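Long-range contact in nsp9 (Porcine coronavirus HKU15, PDB 5YM6), which binds nucleic acids, with an affinity that dimerization enhances, and probably serves the coronavirus replication machinery in this way: residues B[42-52]-B[63-71]. Numbering follows the deposited sequence.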
loop_
_atom_site.group_PDB
_atom_site.type_symbol
_atom_site.label_atom_id
_atom_site.label_comp_id
_atom_site.label_asym_id
_atom_site.label_seq_id
_atom_site.Cartn_x
_atom_site.Cartn_y
_atom_site.Cartn_z
ATOM N N ILE B 42 -7.722 7.538 9.639
ATOM C CA ILE B 42 -9.135 7.873 9.723
ATOM C C ILE B 42 -9.458 8.900 8.655
ATOM O O ILE B 42 -8.561 9.620 8.200
ATOM C CB ILE B 42 -9.516 8.418 11.099
ATOM C CG1 ILE B 42 -8.753 9.714 11.398
ATOM C CG2 ILE B 42 -9.239 7.354 12.170
ATOM C CD1 ILE B 42 -9.315 10.503 12.556
ATOM N N THR B 43 -10.718 8.936 8.231
ATOM C CA THR B 43 -11.208 10.041 7.410
ATOM C C THR B 43 -12.412 10.714 8.050
ATOM O O THR B 43 -13.175 10.106 8.799
ATOM C CB THR B 43 -11.586 9.602 5.986
ATOM O OG1 THR B 43 -12.622 8.609 6.041
ATOM C CG2 THR B 43 -10.371 9.047 5.249
ATOM N N SER B 44 -12.549 12.001 7.761
ATOM C CA SER B 44 -13.544 12.848 8.397
ATOM C C SER B 44 -13.784 14.049 7.506
ATOM O O SER B 44 -12.918 14.406 6.727
ATOM C CB SER B 44 -13.055 13.316 9.767
ATOM O OG SER B 44 -13.921 14.293 10.305
ATOM N N THR B 45 -14.942 14.688 7.635
ATOM C CA THR B 45 -15.154 15.950 6.947
ATOM C C THR B 45 -14.553 17.105 7.758
ATOM O O THR B 45 -14.476 18.237 7.275
ATOM C CB THR B 45 -16.646 16.207 6.690
ATOM O OG1 THR B 45 -17.364 16.088 7.920
ATOM C CG2 THR B 45 -17.190 15.190 5.696
ATOM N N LYS B 46 -14.115 16.822 8.981
ATOM C CA LYS B 46 -13.519 17.859 9.836
ATOM C C LYS B 46 -12.024 17.973 9.552
ATOM O O LYS B 46 -11.343 16.947 9.404
ATOM C CB LYS B 46 -13.748 17.552 11.315
ATOM C CG LYS B 46 -15.208 17.570 11.768
ATOM C CD LYS B 46 -15.312 17.454 13.293
ATOM C CE LYS B 46 -14.550 18.586 13.985
ATOM N NZ LYS B 46 -14.452 18.474 15.479
ATOM N N ASP B 47 -11.506 19.201 9.493
ATOM C CA ASP B 47 -10.089 19.393 9.189
ATOM C C ASP B 47 -9.237 19.652 10.436
ATOM O O ASP B 47 -8.031 19.880 10.325
ATOM C CB ASP B 47 -9.903 20.534 8.172
ATOM C CG ASP B 47 -10.196 21.930 8.747
ATOM O OD1 ASP B 47 -10.701 22.068 9.878
ATOM O OD2 ASP B 47 -9.917 22.909 8.027
ATOM N N ASN B 48 -9.850 19.569 11.616
ATOM C CA ASN B 48 -9.169 19.952 12.849
ATOM C C ASN B 48 -9.014 18.836 13.874
ATOM O O ASN B 48 -8.912 19.109 15.070
ATOM C CB ASN B 48 -9.890 21.135 13.513
ATOM C CG ASN B 48 -11.342 20.829 13.853
ATOM O OD1 ASN B 48 -12.001 20.087 13.147
ATOM N ND2 ASN B 48 -11.839 21.406 14.948
ATOM N N LEU B 49 -8.967 17.585 13.424
ATOM C CA LEU B 49 -8.829 16.483 14.370
ATOM C C LEU B 49 -7.390 16.382 14.883
ATOM O O LEU B 49 -6.430 16.564 14.131
ATOM C CB LEU B 49 -9.262 15.155 13.729
ATOM C CG LEU B 49 -10.700 15.173 13.201
ATOM C CD1 LEU B 49 -11.099 13.799 12.698
ATOM C CD2 LEU B 49 -11.676 15.651 14.289
ATOM N N LYS B 50 -7.251 16.071 16.166
ATOM C CA LYS B 50 -5.938 15.957 16.778
ATOM C C LYS B 50 -5.621 14.541 17.253
ATOM O O LYS B 50 -4.488 14.073 17.115
ATOM C CB LYS B 50 -5.825 16.934 17.950
ATOM C CG LYS B 50 -4.486 16.881 18.670
ATOM C CD LYS B 50 -4.452 17.840 19.844
ATOM C CE LYS B 50 -3.181 17.664 20.665
ATOM N NZ LYS B 50 -3.200 18.565 21.851
ATOM N N THR B 51 -6.601 13.863 17.831
ATOM C CA THR B 51 -6.367 12.521 18.349
ATOM C C THR B 51 -7.511 11.594 17.997
ATOM O O THR B 51 -8.599 12.038 17.618
ATOM C CB THR B 51 -6.163 12.501 19.895
ATOM O OG1 THR B 51 -7.359 12.930 20.566
ATOM C CG2 THR B 51 -4.996 13.383 20.308
ATOM N N VAL B 52 -7.255 10.300 18.119
ATOM C CA VAL B 52 -8.306 9.314 17.918
ATOM C C VAL B 52 -8.199 8.281 19.028
ATOM O O VAL B 52 -7.102 7.915 19.461
ATOM C CB VAL B 52 -8.229 8.662 16.531
ATOM C CG1 VAL B 52 -6.888 7.928 16.336
ATOM C CG2 VAL B 52 -9.398 7.717 16.319
ATOM N N LEU B 63 -4.479 7.980 20.438
ATOM C CA LEU B 63 -3.414 8.059 19.443
ATOM C C LEU B 63 -3.386 9.417 18.759
ATOM O O LEU B 63 -4.437 9.975 18.448
ATOM C CB LEU B 63 -3.588 6.979 18.387
ATOM C CG LEU B 63 -3.666 5.550 18.917
ATOM C CD1 LEU B 63 -3.865 4.603 17.759
ATOM C CD2 LEU B 63 -2.396 5.222 19.682
ATOM N N ASN B 64 -2.190 9.934 18.504
ATOM C CA ASN B 64 -2.067 11.201 17.791
ATOM C C ASN B 64 -2.235 11.019 16.299
ATOM O O ASN B 64 -1.842 9.990 15.744
ATOM C CB ASN B 64 -0.714 11.854 18.068
ATOM C CG ASN B 64 -0.565 12.266 19.509
ATOM O OD1 ASN B 64 -1.493 12.816 20.109
ATOM N ND2 ASN B 64 0.586 11.960 20.091
ATOM N N LEU B 65 -2.807 12.034 15.657
ATOM C CA LEU B 65 -2.975 12.055 14.202
ATOM C C LEU B 65 -1.921 12.925 13.522
ATOM O O LEU B 65 -1.574 13.996 14.034
ATOM C CB LEU B 65 -4.349 12.599 13.843
ATOM C CG LEU B 65 -5.508 11.858 14.494
ATOM C CD1 LEU B 65 -6.810 12.631 14.298
ATOM C CD2 LEU B 65 -5.581 10.463 13.904
ATOM N N ASP B 66 -1.457 12.486 12.354
ATOM C CA ASP B 66 -0.690 13.347 11.447
ATOM C C ASP B 66 -1.614 14.398 10.841
ATOM O O ASP B 66 -2.819 14.239 10.884
ATOM C CB ASP B 66 -0.020 12.508 10.355
ATOM C CG ASP B 66 1.141 11.695 10.883
ATOM O OD1 ASP B 66 1.652 12.048 11.955
ATOM O OD2 ASP B 66 1.545 10.710 10.226
ATOM N N PRO B 67 -1.050 15.497 10.304
ATOM C CA PRO B 67 -1.898 16.551 9.732
ATOM C C PRO B 67 -2.747 16.010 8.591
ATOM O O PRO B 67 -2.312 15.097 7.906
ATOM C CB PRO B 67 -0.889 17.600 9.233
ATOM C CG PRO B 67 0.438 16.895 9.190
ATOM C CD PRO B 67 0.382 15.850 10.267
ATOM N N PRO B 68 -3.954 16.560 8.404
ATOM C CA PRO B 68 -4.886 16.034 7.395
ATOM C C PRO B 68 -4.385 16.206 5.966
ATOM O O PRO B 68 -3.666 17.157 5.652
ATOM C CB PRO B 68 -6.159 16.856 7.632
ATOM C CG PRO B 68 -5.705 18.082 8.349
ATOM C CD PRO B 68 -4.573 17.612 9.221
ATOM N N MET B 69 -4.748 15.264 5.112
ATOM C CA MET B 69 -4.568 15.443 3.682
ATOM C C MET B 69 -5.918 15.447 2.989
ATOM O O MET B 69 -6.795 14.653 3.300
ATOM C CB MET B 69 -3.684 14.356 3.112
ATOM C CG MET B 69 -2.359 14.265 3.806
ATOM S SD MET B 69 -1.343 13.087 2.942
ATOM C CE MET B 69 -0.973 14.032 1.461
ATOM N N ARG B 70 -6.068 16.341 2.029
ATOM C CA ARG B 70 -7.358 16.579 1.410
ATOM C C ARG B 70 -7.565 15.706 0.175
ATOM O O ARG B 70 -6.638 15.500 -0.610
ATOM C CB ARG B 70 -7.470 18.066 1.057
ATOM C CG ARG B 70 -8.755 18.476 0.391
ATOM C CD ARG B 70 -8.671 19.925 -0.065
ATOM N NE ARG B 70 -8.332 20.821 1.036
ATOM C CZ ARG B 70 -9.188 21.667 1.602
ATOM N NH1 ARG B 70 -10.442 21.742 1.167
ATOM N NH2 ARG B 70 -8.792 22.444 2.601
ATOM N N PHE B 71 -8.769 15.164 0.014
ATOM C CA PHE B 71 -9.150 14.570 -1.269
ATOM C C PHE B 71 -10.664 14.627 -1.466
ATOM O O PHE B 71 -11.413 14.843 -0.515
ATOM C CB PHE B 71 -8.638 13.125 -1.398
ATOM C CG PHE B 71 -9.347 12.129 -0.513
ATOM C CD1 PHE B 71 -9.015 12.010 0.827
ATOM C CD2 PHE B 71 -10.318 11.293 -1.032
ATOM C CE1 PHE B 71 -9.660 11.086 1.639
ATOM C CE2 PHE B 71 -10.965 10.365 -0.228
ATOM C CZ PHE B 71 -10.636 10.262 1.109
HETATM O O HOH W 1 -3.777 16.480 12.986
HETATM O O HOH W 2 -2.073 15.199 16.427
#
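Val52 and Leu63 face each other as an antiparallel hydrogen-bonded pair, Val52 N giving to Leu63 O and Leu63 N returning a nearly straight bond of 2.8 Å to Val52 O (175° at the hydrogen). They belong to the beta hairpin of strands 49-55 and 60-64, at one edge of the antiparallel sheet of the nsp9 barrel, with 60-64 the outermost strand there within this chain. Thr51 and Asn64 form the neighbouring non-hydrogen-bonded pair. A third bond, Leu65 N to Lys50 O at 3.0 Å, follows. Lys50 and Thr51 both face Gln17, making a classic beta bulge; Thr51 also sends OG1 to the Gln17 side chain, while its methyl CG2 lies beside Asn64 OD1.

Leu65 is the apolar centre. Its CG stands anti to its own carbonyl carbon (chi1 -55°), and the branched end reaches residues of both strands of 42-52. CD1 touches Leu49 CB at 3.6 Å and also meets Ile42 CD1. CD2 packs on Val52 CG1 at 3.7 Å. The side chains of Ile42 and Val52 each cross that of Leu65 at about a right angle. Leucine suits this place because its two methyls can serve different neighbours, and beta-branched Ile42 and Val52 favour extended backbone.

Beyond Leu65 the chains separate and water takes over: water 2 donates to both Lys50 O and Leu65 O, a bridge where direct pairing ends. The two prolines of 63-71, lacking N-H groups, suit this non-pairing run toward strand 69-71, which meets the second subunit. Phe71 brings its ring edge to Thr43 CG2, and Pro68 places its ring carbon CG 3.5 Å from Asp47 O.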